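Side-chain contacts in PUM-HD domain-containing protein (Caenorhabditis elegans, PDB 7CGF), which probably binds the 3' untranslated regions of messenger RNAs through its Pumilio homology domain, which is captured here with a bound RNA: residues I50-E53 and L54-K58; F67-V70 and V71-A74; F82-Y85 and V86-F90; Y118-R121 and V122-A126. The protein carries 2 engineered substitutions. All blocks are in the same frame, centred on the assembly; numbering follows the deposited sequence.

How the contacts relate
Following the chain from the N terminus, contacts 1 to 4 come in series: each is a helical stretch whose successive turns are hydrogen-bonded to one another, so none spans a loop, and none nests within or crosses another. Contact 1 ends helix 44-56, contact 2 spans helix 67-72 and the turn into helix 74-78, about 13 Å from the RNA (nearest atoms), and contacts 3 and 4 lie on helices 83-89 and 119-129. Contact 3 ties the group together. Its Phe90 meets Phe67 of contact 2, its Tyr85 and Lys89 pack on Gln51 and Leu54 of contact 1, and its Gln88 OE1 receives Lys125 NZ of contact 4. Contacts 1, 3 and 4 line the base-reading surface.

Contact 1 (I50-E53 and L54-K58); sequences IQQE and LASSK. With nucleotides of chain B.
Helix 44-56, an RNA-reading helix of the Pumilio homology domain, illustrates how one helix can serve the interior, a base and a solvent edge at once, and Ile50 and Leu54 make its buried side. They point the same way one turn apart, Ile50 CG2 lying 3.7 Å from Leu54 CD1, while Leu54 N closes the turn on Ile50 O. The next residue faces the RNA. With its chain extended beyond CG (chi2 171°), Gln51 reaches the adenine of A8 of chain B and pairs with its Watson-Crick edge: A8 N6 gives a hydrogen bond to Gln51 OE1 at 3.0 Å, almost straight at 175°, and Gln51 NE2 returns one to A8 N1 at 2.9 Å. A donor and an acceptor are thus both matched, and a further bond between NE2 and Ser47 OG is consistent with this orientation of the amide. On the solvent side the helix winds down. Ser56 turns its hydroxyl between its own backbone N and carbonyl carbon (chi1 78°), from where OG bonds Gln52 O at 3.1 Å from above the carbonyl plane; Ser56 N reaches the same oxygen at 2.9 Å from the opposite face. Two donors therefore grip one carbonyl in the last turn, and Ser57, the first residue to leave helical geometry, still sends its N to Glu53 O at 2.8 Å. Among its neighbours, the helix lies against helix 83-89 through Ile50, Gln51 and Leu54, against helix 37-41 through Ile50, and against helix 60-65 through Leu54 and Ser57.

Contact 2 (F67-V70 and V71-A74); sequences FDEV and VSNA
Torsions fold Asn73 and Glu69 onto the same spot: Asn73 holds CG anti to its carbonyl carbon (chi1 -66°), and Glu69 bends at chi2 (-75°), which lays its carboxylate beside the Asn73 amide with the two planes nearly coplanar. Asn73 ND2 then bonds Glu69 O at 2.8 Å and, weakly, Glu69 OE1 at 3.0 Å. Asn73 N and Ser72 OG also give to Glu69 O, at 3.0 and 3.3 Å, making three donors on one carbonyl where helix 67-72 ends and helix 74-78 follows. An alanine in place of Asn73 would probably leave Glu69 O with two of these donors and the carboxylate of Glu69 without its amide mate, with less to hold its rotation. Nearer its start the helix also makes an apolar contact. Val71 CG2 sits over one face of the Phe67 ring in a CH-pi contact, 3.7 Å from the centroid and displaced toward the rim, and His98 stacks on the same ring. Asp68 meanwhile makes a salt bridge with Arg101 of helix 99-106. The chemistry implies a division of labour on a short helix: a CH-pi contact on the buried Phe67 ring and a salt bridge lie toward its start, whereas at its end side-chain donors from Asn73 and Ser72 add to the backbone bond on Glu69 O.

Contact 3 (F82-Y85 and V86-F90); sequences FGNY and VVQKF. With nucleotides of chain B.
Asn84, Tyr85 and Gln88 occupy the three RNA-reading positions of a Pumilio repeat helix, two side chains reading a base edge and an aromatic one lying against the adenine of the next base, its OH beside U7 of chain B. Hydrogen bonds come first. Asn84 and Gln88 run side by side with their amides nearly coplanar, and Asn84 OD1 accepts the N3-H of U7 at 2.9 Å, close to straight at 169°. Gln88 NE2 bonds U7 O4 at 2.9 Å and leans back on Asn84 OD1 through a weak bond; another weak one joins Asn84 ND2 to U7 O2. Asn84 brings its amide there by placing CG between backbone N and carbonyl carbon (chi1 78°), and ND2 is steadied by Asp80 O. Flat contacts come second. The adenine of A8 of chain B lies over one face of the Tyr85 ring, with N6 3.3 Å above its plane, and Asn84 OD1 sits over the opposite face. A serine replacing Tyr85 would probably strip A8 of its aromatic cover and open a gap where the ring had lain beside U7. Backbone bonds such as Gln88 N to Asn84 O keep the readers one turn apart. On the same side of the adenine as Tyr85, Phe82 CD1 comes within 3.7 Å of A8 N3.

Contact 4 (Y118-R121 and V122-A126); sequences YACR and VLQKA. With nucleotides of chain B.
Cys120, Arg121 and Gln124 make the tight, base-facing half of this contact, the reading surface of helix 119-129. Gln124 stretches out beyond CG (chi2 171°) to the Hoogsteen edge of A6 of chain B, where its OE1 accepts from A6 N6 at 2.8 Å and its NE2 gives to A6 N7 at 3.0 Å, with an N-H to acceptor angle of 170°. The same NE2 bonds Cys120 O at 3.1 Å from well above the carbonyl plane, while Gln124 N comes to that oxygen from the other face, so the amide is fixed from behind as well as by the base. Cys120 SG fills in beside it, 3.6 Å from A6 C8. Arg121, bent at chi2 and chi3, slides its guanidinium between two bases: U7 C5 of chain B lies 3.3 Å above one face and A6 C5 3.4 Å above the other, a sandwich that restricts its tilt and rotation. Also on the RNA side, Tyr118 CD1 comes within 3.2 Å of U7 O2. The looser side belongs to Lys125, partly exposed, which turns its chain away from the preceding turn, its ammonium in a salt bridge with Glu92. Val122 and Leu123 are buried: Val122 packs on helix 83-89 through Asn84 and Val87, Leu123 on helix 110-113, and Cys120 and Gln124 meet helix 155-165, the next rung of the superhelix.

Contact 1 (I50-E53 and L54-K58)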
loop_
_atom_site.group_PDB
_atom_site.type_symbol
_atom_site.label_atom_id
_atom_site.label_comp_id
_atom_site.label_asym_id
_atom_site.label_seq_id
_atom_site.Cartn_x
_atom_site.Cartn_y
_atom_site.Cartn_z
ATOM N N ILE A 50 0.879 31.801 1.991
ATOM C CA ILE A 50 0.216 31.534 0.714
ATOM C C ILE A 50 -0.842 30.455 0.884
ATOM O O ILE A 50 -1.969 30.571 0.382
ATOM C CB ILE A 50 1.241 31.132 -0.355
ATOM C CG1 ILE A 50 2.166 32.313 -0.680
ATOM C CG2 ILE A 50 0.513 30.636 -1.609
ATOM C CD1 ILE A 50 3.372 31.897 -1.504
ATOM N N GLN A 51 -0.485 29.372 1.572
ATOM C CA GLN A 51 -1.439 28.281 1.740
ATOM C C GLN A 51 -2.688 28.747 2.472
ATOM O O GLN A 51 -3.809 28.375 2.101
ATOM C CB GLN A 51 -0.801 27.133 2.503
ATOM C CG GLN A 51 0.272 26.403 1.730
ATOM C CD GLN A 51 0.998 25.436 2.617
ATOM O OE1 GLN A 51 0.387 24.522 3.159
ATOM N NE2 GLN A 51 2.303 25.653 2.817
ATOM N N GLN A 52 -2.517 29.535 3.527
ATOM C CA GLN A 52 -3.681 29.925 4.312
ATOM C C GLN A 52 -4.584 30.852 3.517
ATOM O O GLN A 52 -5.814 30.715 3.573
ATOM C CB GLN A 52 -3.257 30.573 5.626
ATOM C CG GLN A 52 -4.428 30.742 6.621
ATOM C CD GLN A 52 -5.402 29.543 6.650
ATOM O OE1 GLN A 52 -6.598 29.682 6.350
ATOM N NE2 GLN A 52 -4.893 28.367 7.032
ATOM N N GLU A 53 -3.996 31.789 2.758
ATOM C CA GLU A 53 -4.802 32.661 1.907
ATOM C C GLU A 53 -5.527 31.867 0.832
ATOM O O GLU A 53 -6.699 32.129 0.544
ATOM C CB GLU A 53 -3.931 33.738 1.260
ATOM C CG GLU A 53 -3.412 34.756 2.234
ATOM C CD GLU A 53 -4.539 35.501 2.917
ATOM O OE1 GLU A 53 -5.423 36.016 2.198
ATOM O OE2 GLU A 53 -4.547 35.546 4.166
ATOM N N LEU A 54 -4.849 30.898 0.217
ATOM C CA LEU A 54 -5.495 30.097 -0.817
ATOM C C LEU A 54 -6.635 29.271 -0.248
ATOM O O LEU A 54 -7.596 28.959 -0.965
ATOM C CB LEU A 54 -4.482 29.176 -1.492
ATOM C CG LEU A 54 -3.519 29.891 -2.435
ATOM C CD1 LEU A 54 -2.493 28.894 -2.938
ATOM C CD2 LEU A 54 -4.302 30.477 -3.596
ATOM N N ALA A 55 -6.540 28.892 1.027
ATOM C CA ALA A 55 -7.586 28.074 1.629
ATOM C C ALA A 55 -8.756 28.914 2.109
ATOM O O ALA A 55 -9.900 28.448 2.076
ATOM C CB ALA A 55 -7.021 27.273 2.803
ATOM N N SER A 56 -8.492 30.141 2.548
ATOM C CA SER A 56 -9.491 30.966 3.213
ATOM C C SER A 56 -10.080 32.056 2.328
ATOM O O SER A 56 -11.146 32.594 2.664
ATOM C CB SER A 56 -8.888 31.616 4.466
ATOM O OG SER A 56 -8.075 32.732 4.136
ATOM N N SER A 57 -9.425 32.398 1.220
ATOM C CA SER A 57 -9.902 33.496 0.389
ATOM C C SER A 57 -11.192 33.133 -0.337
ATOM O O SER A 57 -11.342 32.032 -0.874
ATOM C CB SER A 57 -8.841 33.897 -0.635
ATOM O OG SER A 57 -9.363 34.843 -1.555
ATOM N N LYS A 58 -12.125 34.084 -0.357
ATOM C CA LYS A 58 -13.354 33.987 -1.130
ATOM C C LYS A 58 -13.244 34.687 -2.477
ATOM O O LYS A 58 -14.252 34.819 -3.187
ATOM C CB LYS A 58 -14.518 34.587 -0.340
ATOM C CG LYS A 58 -15.073 33.714 0.779
ATOM C CD LYS A 58 -16.017 34.542 1.658
ATOM C CE LYS A 58 -17.086 33.689 2.338
ATOM N NZ LYS A 58 -18.234 33.413 1.421
ATOM P P A B 8 8.330 16.650 8.013
ATOM O OP1 A B 8 9.503 16.477 8.914
ATOM O OP2 A B 8 6.930 16.266 8.372
ATOM O "O5'" A B 8 8.239 18.193 7.667
ATOM C "C5'" A B 8 9.393 18.939 7.322
ATOM C "C4'" A B 8 9.167 20.401 7.597
ATOM O "O4'" A B 8 8.071 20.884 6.761
ATOM C "C3'" A B 8 8.777 20.728 9.039
ATOM O "O3'" A B 8 9.338 21.993 9.382
ATOM C "C2'" A B 8 7.263 20.872 8.943
ATOM O "O2'" A B 8 6.675 21.634 9.982
ATOM C "C1'" A B 8 7.131 21.545 7.579
ATOM N N9 A B 8 5.804 21.450 6.958
ATOM C C8 A B 8 4.980 20.363 6.927
ATOM N N7 A B 8 3.837 20.590 6.313
ATOM C C5 A B 8 3.940 21.921 5.891
ATOM C C6 A B 8 3.081 22.773 5.185
ATOM N N6 A B 8 1.876 22.434 4.714
ATOM N N1 A B 8 3.505 24.038 4.954
ATOM C C2 A B 8 4.702 24.428 5.404
ATOM N N3 A B 8 5.589 23.709 6.072
ATOM C C4 A B 8 5.151 22.457 6.289
#

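Contact 2 (F67-V70 and V71-A74)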
loop_
_atom_site.group_PDB
_atom_site.type_symbol
_atom_site.label_atom_id
_atom_site.label_comp_id
_atom_site.label_asym_id
_atom_site.label_seq_id
_atom_site.Cartn_x
_atom_site.Cartn_y
_atom_site.Cartn_z
ATOM N N PHE A 67 -1.196 32.594 -9.801
ATOM C CA PHE A 67 -1.089 31.349 -10.557
ATOM C C PHE A 67 -0.075 31.459 -11.687
ATOM O O PHE A 67 0.654 30.501 -11.953
ATOM C CB PHE A 67 -2.450 30.914 -11.093
ATOM C CG PHE A 67 -2.409 29.593 -11.811
ATOM C CD1 PHE A 67 -2.214 28.405 -11.105
ATOM C CD2 PHE A 67 -2.560 29.530 -13.188
ATOM C CE1 PHE A 67 -2.166 27.191 -11.761
ATOM C CE2 PHE A 67 -2.516 28.311 -13.848
ATOM C CZ PHE A 67 -2.318 27.141 -13.131
ATOM N N ASP A 68 0.009 32.612 -12.363
ATOM C CA ASP A 68 0.998 32.743 -13.428
ATOM C C ASP A 68 2.412 32.542 -12.904
ATOM O O ASP A 68 3.255 31.962 -13.596
ATOM C CB ASP A 68 0.888 34.106 -14.116
ATOM C CG ASP A 68 -0.189 34.136 -15.179
ATOM O OD1 ASP A 68 -0.836 33.095 -15.408
ATOM O OD2 ASP A 68 -0.387 35.207 -15.792
ATOM N N GLU A 69 2.702 33.034 -11.692
ATOM C CA GLU A 69 4.038 32.853 -11.137
ATOM C C GLU A 69 4.260 31.419 -10.650
ATOM O O GLU A 69 5.387 30.918 -10.739
ATOM C CB GLU A 69 4.297 33.853 -10.003
ATOM C CG GLU A 69 4.539 35.310 -10.451
ATOM C CD GLU A 69 5.909 35.555 -11.069
ATOM O OE1 GLU A 69 6.800 34.681 -10.973
ATOM O OE2 GLU A 69 6.103 36.650 -11.654
ATOM N N VAL A 70 3.219 30.748 -10.140
ATOM C CA VAL A 70 3.349 29.317 -9.835
ATOM C C VAL A 70 3.705 28.538 -11.097
ATOM O O VAL A 70 4.614 27.696 -11.099
ATOM C CB VAL A 70 2.060 28.771 -9.191
ATOM C CG1 VAL A 70 2.107 27.241 -9.113
ATOM C CG2 VAL A 70 1.859 29.362 -7.803
ATOM N N VAL A 71 2.976 28.792 -12.186
ATOM C CA VAL A 71 3.267 28.126 -13.454
ATOM C C VAL A 71 4.680 28.448 -13.927
ATOM O O VAL A 71 5.440 27.556 -14.324
ATOM C CB VAL A 71 2.230 28.519 -14.519
ATOM C CG1 VAL A 71 2.707 28.063 -15.903
ATOM C CG2 VAL A 71 0.899 27.895 -14.194
ATOM N N SER A 72 5.045 29.736 -13.931
ATOM C CA SER A 72 6.342 30.109 -14.470
ATOM C C SER A 72 7.486 29.551 -13.638
ATOM O O SER A 72 8.568 29.316 -14.182
ATOM C CB SER A 72 6.449 31.636 -14.594
ATOM O OG SER A 72 6.799 32.224 -13.361
ATOM N N ASN A 73 7.251 29.264 -12.354
ATOM C CA ASN A 73 8.288 28.741 -11.476
ATOM C C ASN A 73 8.028 27.296 -11.065
ATOM O O ASN A 73 8.606 26.835 -10.073
ATOM C CB ASN A 73 8.414 29.619 -10.230
ATOM C CG ASN A 73 8.925 31.025 -10.557
ATOM O OD1 ASN A 73 10.130 31.232 -10.757
ATOM N ND2 ASN A 73 8.009 31.992 -10.621
ATOM N N ALA A 74 7.170 26.579 -11.798
ATOM C CA ALA A 74 6.729 25.259 -11.337
ATOM C C ALA A 74 7.902 24.310 -11.107
ATOM O O ALA A 74 7.924 23.576 -10.109
ATOM C CB ALA A 74 5.749 24.643 -12.331
#

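Contact 3 (F82-Y85 and V86-F90)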
loop_
_atom_site.group_PDB
_atom_site.type_symbol
_atom_site.label_atom_id
_atom_site.label_comp_id
_atom_site.label_asym_id
_atom_site.label_seq_id
_atom_site.Cartn_x
_atom_site.Cartn_y
_atom_site.Cartn_z
ATOM N N PHE A 82 9.088 23.490 1.023
ATOM C CA PHE A 82 7.927 24.329 1.322
ATOM C C PHE A 82 7.105 24.686 0.097
ATOM O O PHE A 82 5.882 24.837 0.214
ATOM C CB PHE A 82 8.380 25.626 2.019
ATOM C CG PHE A 82 9.190 25.370 3.255
ATOM C CD1 PHE A 82 8.720 24.494 4.231
ATOM C CD2 PHE A 82 10.446 25.950 3.413
ATOM C CE1 PHE A 82 9.458 24.222 5.363
ATOM C CE2 PHE A 82 11.193 25.699 4.545
ATOM C CZ PHE A 82 10.723 24.833 5.518
ATOM N N GLY A 83 7.736 24.787 -1.079
ATOM C CA GLY A 83 7.023 25.174 -2.278
ATOM C C GLY A 83 6.089 24.105 -2.806
ATOM O O GLY A 83 5.117 24.432 -3.502
ATOM N N ASN A 84 6.341 22.838 -2.481
ATOM C CA ASN A 84 5.499 21.808 -3.062
ATOM C C ASN A 84 4.058 21.952 -2.585
ATOM O O ASN A 84 3.132 21.634 -3.339
ATOM C CB ASN A 84 6.072 20.406 -2.764
ATOM C CG ASN A 84 5.785 19.922 -1.349
ATOM O OD1 ASN A 84 4.762 19.278 -1.092
ATOM N ND2 ASN A 84 6.710 20.187 -0.441
ATOM N N TYR A 85 3.848 22.464 -1.367
ATOM C CA TYR A 85 2.481 22.640 -0.866
ATOM C C TYR A 85 1.734 23.706 -1.646
ATOM O O TYR A 85 0.512 23.599 -1.831
ATOM C CB TYR A 85 2.490 23.018 0.614
ATOM C CG TYR A 85 3.174 22.014 1.475
ATOM C CD1 TYR A 85 2.559 20.819 1.812
ATOM C CD2 TYR A 85 4.464 22.252 1.933
ATOM C CE1 TYR A 85 3.218 19.884 2.616
ATOM C CE2 TYR A 85 5.113 21.347 2.708
ATOM C CZ TYR A 85 4.505 20.165 3.043
ATOM O OH TYR A 85 5.187 19.282 3.832
ATOM N N VAL A 86 2.440 24.768 -2.058
ATOM C CA VAL A 86 1.815 25.823 -2.858
ATOM C C VAL A 86 1.338 25.268 -4.189
ATOM O O VAL A 86 0.210 25.539 -4.623
ATOM C CB VAL A 86 2.793 26.994 -3.049
ATOM C CG1 VAL A 86 2.230 28.044 -4.034
ATOM C CG2 VAL A 86 3.094 27.636 -1.719
ATOM N N VAL A 87 2.172 24.460 -4.852
ATOM C CA VAL A 87 1.745 23.834 -6.096
ATOM C C VAL A 87 0.535 22.938 -5.860
ATOM O O VAL A 87 -0.427 22.952 -6.642
ATOM C CB VAL A 87 2.900 23.059 -6.754
ATOM C CG1 VAL A 87 2.416 22.462 -8.099
ATOM C CG2 VAL A 87 4.122 23.986 -6.947
ATOM N N GLN A 88 0.551 22.161 -4.773
ATOM C CA GLN A 88 -0.551 21.243 -4.517
ATOM C C GLN A 88 -1.879 21.968 -4.344
ATOM O O GLN A 88 -2.931 21.398 -4.653
ATOM C CB GLN A 88 -0.265 20.413 -3.279
ATOM C CG GLN A 88 0.743 19.352 -3.526
ATOM C CD GLN A 88 0.887 18.447 -2.328
ATOM O OE1 GLN A 88 -0.074 17.800 -1.901
ATOM N NE2 GLN A 88 2.089 18.416 -1.753
ATOM N N LYS A 89 -1.860 23.198 -3.822
ATOM C CA LYS A 89 -3.111 23.927 -3.639
ATOM C C LYS A 89 -3.871 24.082 -4.948
ATOM O O LYS A 89 -5.107 24.135 -4.941
ATOM C CB LYS A 89 -2.848 25.316 -3.047
ATOM C CG LYS A 89 -2.517 25.332 -1.559
ATOM C CD LYS A 89 -3.647 24.715 -0.762
ATOM C CE LYS A 89 -3.530 25.008 0.728
ATOM N NZ LYS A 89 -4.609 24.284 1.493
ATOM N N PHE A 90 -3.167 24.182 -6.069
ATOM C CA PHE A 90 -3.840 24.390 -7.343
ATOM C C PHE A 90 -4.251 23.092 -8.032
ATOM O O PHE A 90 -4.752 23.138 -9.164
ATOM C CB PHE A 90 -2.967 25.245 -8.254
ATOM C CG PHE A 90 -2.944 26.683 -7.836
ATOM C CD1 PHE A 90 -4.039 27.495 -8.087
ATOM C CD2 PHE A 90 -1.876 27.196 -7.140
ATOM C CE1 PHE A 90 -4.039 28.828 -7.680
ATOM C CE2 PHE A 90 -1.867 28.517 -6.723
ATOM C CZ PHE A 90 -2.949 29.339 -7.002
ATOM P P U B 7 8.470 10.671 5.575
ATOM O OP1 U B 7 9.535 10.815 6.615
ATOM O OP2 U B 7 7.112 10.195 5.937
ATOM O "O5'" U B 7 8.240 12.063 4.864
ATOM C "C5'" U B 7 7.620 13.117 5.561
ATOM C "C4'" U B 7 7.952 14.413 4.900
ATOM O "O4'" U B 7 7.204 14.545 3.678
ATOM C "C3'" U B 7 7.604 15.660 5.690
ATOM O "O3'" U B 7 8.649 15.956 6.607
ATOM C "C2'" U B 7 7.433 16.739 4.608
ATOM O "O2'" U B 7 8.661 17.438 4.422
ATOM C "C1'" U B 7 7.113 15.913 3.343
ATOM N N1 U B 7 5.797 16.160 2.695
ATOM C C2 U B 7 5.763 17.125 1.716
ATOM O O2 U B 7 6.744 17.793 1.457
ATOM N N3 U B 7 4.549 17.314 1.093
ATOM C C4 U B 7 3.392 16.616 1.361
ATOM O O4 U B 7 2.361 16.863 0.728
ATOM C C5 U B 7 3.515 15.611 2.370
ATOM C C6 U B 7 4.683 15.415 2.991
ATOM P P A B 8 8.330 16.650 8.013
ATOM O OP1 A B 8 9.503 16.477 8.914
ATOM O OP2 A B 8 6.930 16.266 8.372
ATOM O "O5'" A B 8 8.239 18.193 7.667
ATOM C "C5'" A B 8 9.393 18.939 7.322
ATOM C "C4'" A B 8 9.167 20.401 7.597
ATOM O "O4'" A B 8 8.071 20.884 6.761
ATOM C "C3'" A B 8 8.777 20.728 9.039
ATOM O "O3'" A B 8 9.338 21.993 9.382
ATOM C "C2'" A B 8 7.263 20.872 8.943
ATOM O "O2'" A B 8 6.675 21.634 9.982
ATOM C "C1'" A B 8 7.131 21.545 7.579
ATOM N N9 A B 8 5.804 21.450 6.958
ATOM C C8 A B 8 4.980 20.363 6.927
ATOM N N7 A B 8 3.837 20.590 6.313
ATOM C C5 A B 8 3.940 21.921 5.891
ATOM C C6 A B 8 3.081 22.773 5.185
ATOM N N6 A B 8 1.876 22.434 4.714
ATOM N N1 A B 8 3.505 24.038 4.954
ATOM C C2 A B 8 4.702 24.428 5.404
ATOM N N3 A B 8 5.589 23.709 6.072
ATOM C C4 A B 8 5.151 22.457 6.289
#

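Contact 4 (Y118-R121 and V122-A126)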
loop_
_atom_site.group_PDB
_atom_site.type_symbol
_atom_site.label_atom_id
_atom_site.label_comp_id
_atom_site.label_asym_id
_atom_site.label_seq_id
_atom_site.Cartn_x
_atom_site.Cartn_y
_atom_site.Cartn_z
ATOM N N TYR A 118 9.716 15.438 -2.621
ATOM C CA TYR A 118 8.644 16.430 -2.538
ATOM C C TYR A 118 7.783 16.457 -3.802
ATOM O O TYR A 118 6.553 16.492 -3.708
ATOM C CB TYR A 118 9.234 17.821 -2.270
ATOM C CG TYR A 118 10.102 17.884 -1.034
ATOM C CD1 TYR A 118 9.630 17.462 0.206
ATOM C CD2 TYR A 118 11.398 18.387 -1.109
ATOM C CE1 TYR A 118 10.440 17.516 1.343
ATOM C CE2 TYR A 118 12.211 18.432 0.022
ATOM C CZ TYR A 118 11.727 18.015 1.238
ATOM O OH TYR A 118 12.531 18.071 2.369
ATOM N N ALA A 119 8.401 16.392 -4.980
ATOM C CA ALA A 119 7.634 16.464 -6.223
ATOM C C ALA A 119 6.692 15.275 -6.390
ATOM O O ALA A 119 5.611 15.417 -6.978
ATOM C CB ALA A 119 8.587 16.560 -7.417
ATOM N N CYS A 120 7.054 14.103 -5.864
ATOM C CA CYS A 120 6.139 12.974 -5.998
ATOM C C CYS A 120 4.841 13.199 -5.223
ATOM O O CYS A 120 3.818 12.590 -5.558
ATOM C CB CYS A 120 6.826 11.669 -5.554
ATOM S SG CYS A 120 6.807 11.350 -3.791
ATOM N N ARG A 121 4.858 14.050 -4.194
ATOM C CA ARG A 121 3.627 14.383 -3.482
ATOM C C ARG A 121 2.729 15.271 -4.331
ATOM O O ARG A 121 1.496 15.170 -4.242
ATOM C CB ARG A 121 3.943 15.078 -2.152
ATOM C CG ARG A 121 5.033 14.393 -1.300
ATOM C CD ARG A 121 4.734 12.904 -1.062
ATOM N NE ARG A 121 3.642 12.664 -0.114
ATOM C CZ ARG A 121 3.806 12.468 1.195
ATOM N NH1 ARG A 121 2.756 12.234 1.965
ATOM N NH2 ARG A 121 5.016 12.492 1.732
ATOM N N VAL A 122 3.328 16.154 -5.134
ATOM C CA VAL A 122 2.554 16.926 -6.111
ATOM C C VAL A 122 1.878 15.996 -7.110
ATOM O O VAL A 122 0.695 16.161 -7.437
ATOM C CB VAL A 122 3.454 17.944 -6.832
ATOM C CG1 VAL A 122 2.634 18.707 -7.886
ATOM C CG2 VAL A 122 4.074 18.917 -5.816
ATOM N N LEU A 123 2.620 15.011 -7.628
ATOM C CA LEU A 123 2.026 14.087 -8.594
ATOM C C LEU A 123 0.913 13.260 -7.967
ATOM O O LEU A 123 -0.111 12.989 -8.617
ATOM C CB LEU A 123 3.088 13.159 -9.183
ATOM C CG LEU A 123 4.221 13.781 -9.983
ATOM C CD1 LEU A 123 5.046 12.654 -10.621
ATOM C CD2 LEU A 123 3.673 14.768 -11.030
ATOM N N GLN A 124 1.096 12.822 -6.717
ATOM C CA GLN A 124 0.047 12.043 -6.066
ATOM C C GLN A 124 -1.193 12.887 -5.836
ATOM O O GLN A 124 -2.316 12.405 -6.018
ATOM C CB GLN A 124 0.545 11.466 -4.744
ATOM C CG GLN A 124 1.534 10.344 -4.941
ATOM C CD GLN A 124 2.180 9.950 -3.632
ATOM O OE1 GLN A 124 1.564 9.284 -2.794
ATOM N NE2 GLN A 124 3.420 10.390 -3.433
ATOM N N LYS A 125 -1.009 14.146 -5.423
ATOM C CA LYS A 125 -2.150 15.042 -5.261
ATOM C C LYS A 125 -2.896 15.209 -6.580
ATOM O O LYS A 125 -4.128 15.135 -6.617
ATOM C CB LYS A 125 -1.675 16.399 -4.722
ATOM C CG LYS A 125 -2.764 17.487 -4.600
ATOM C CD LYS A 125 -3.931 17.036 -3.741
ATOM C CE LYS A 125 -3.496 16.637 -2.344
ATOM N NZ LYS A 125 -3.107 17.829 -1.559
ATOM N N ALA A 126 -2.161 15.427 -7.675
ATOM C CA ALA A 126 -2.796 15.573 -8.985
ATOM C C ALA A 126 -3.609 14.329 -9.343
ATOM O O ALA A 126 -4.788 14.422 -9.710
ATOM C CB ALA A 126 -1.730 15.869 -10.043
ATOM P P A B 6 9.129 4.434 3.970
ATOM O OP1 A B 6 10.554 4.578 3.596
ATOM O OP2 A B 6 8.664 4.524 5.372
ATOM O "O5'" A B 6 8.310 5.532 3.151
ATOM C "C5'" A B 6 8.039 6.800 3.731
ATOM C "C4'" A B 6 8.628 7.930 2.920
ATOM O "O4'" A B 6 8.178 7.843 1.550
ATOM C "C3'" A B 6 8.215 9.316 3.377
ATOM O "O3'" A B 6 9.065 9.772 4.407
ATOM C "C2'" A B 6 8.298 10.163 2.107
ATOM O "O2'" A B 6 9.626 10.640 1.913
ATOM C "C1'" A B 6 7.976 9.137 1.015
ATOM N N9 A B 6 6.585 9.211 0.511
ATOM C C8 A B 6 6.222 9.472 -0.795
ATOM N N7 A B 6 4.910 9.474 -0.989
ATOM C C5 A B 6 4.390 9.198 0.275
ATOM C C6 A B 6 3.068 9.066 0.756
ATOM N N6 A B 6 1.986 9.181 -0.023
ATOM N N1 A B 6 2.882 8.799 2.064
ATOM C C2 A B 6 3.954 8.672 2.859
ATOM N N3 A B 6 5.239 8.775 2.530
ATOM C C4 A B 6 5.405 9.030 1.210
ATOM P P U B 7 8.470 10.671 5.575
ATOM O OP1 U B 7 9.535 10.815 6.615
ATOM O OP2 U B 7 7.112 10.195 5.937
ATOM O "O5'" U B 7 8.240 12.063 4.864
ATOM C "C5'" U B 7 7.620 13.117 5.561
ATOM C "C4'" U B 7 7.952 14.413 4.900
ATOM O "O4'" U B 7 7.204 14.545 3.678
ATOM C "C3'" U B 7 7.604 15.660 5.690
ATOM O "O3'" U B 7 8.649 15.956 6.607
ATOM C "C2'" U B 7 7.433 16.739 4.608
ATOM O "O2'" U B 7 8.661 17.438 4.422
ATOM C "C1'" U B 7 7.113 15.913 3.343
ATOM N N1 U B 7 5.797 16.160 2.695
ATOM C C2 U B 7 5.763 17.125 1.716
ATOM O O2 U B 7 6.744 17.793 1.457
ATOM N N3 U B 7 4.549 17.314 1.093
ATOM C C4 U B 7 3.392 16.616 1.361
ATOM O O4 U B 7 2.361 16.863 0.728
ATOM C C5 U B 7 3.515 15.611 2.370
ATOM C C6 U B 7 4.683 15.415 2.991
#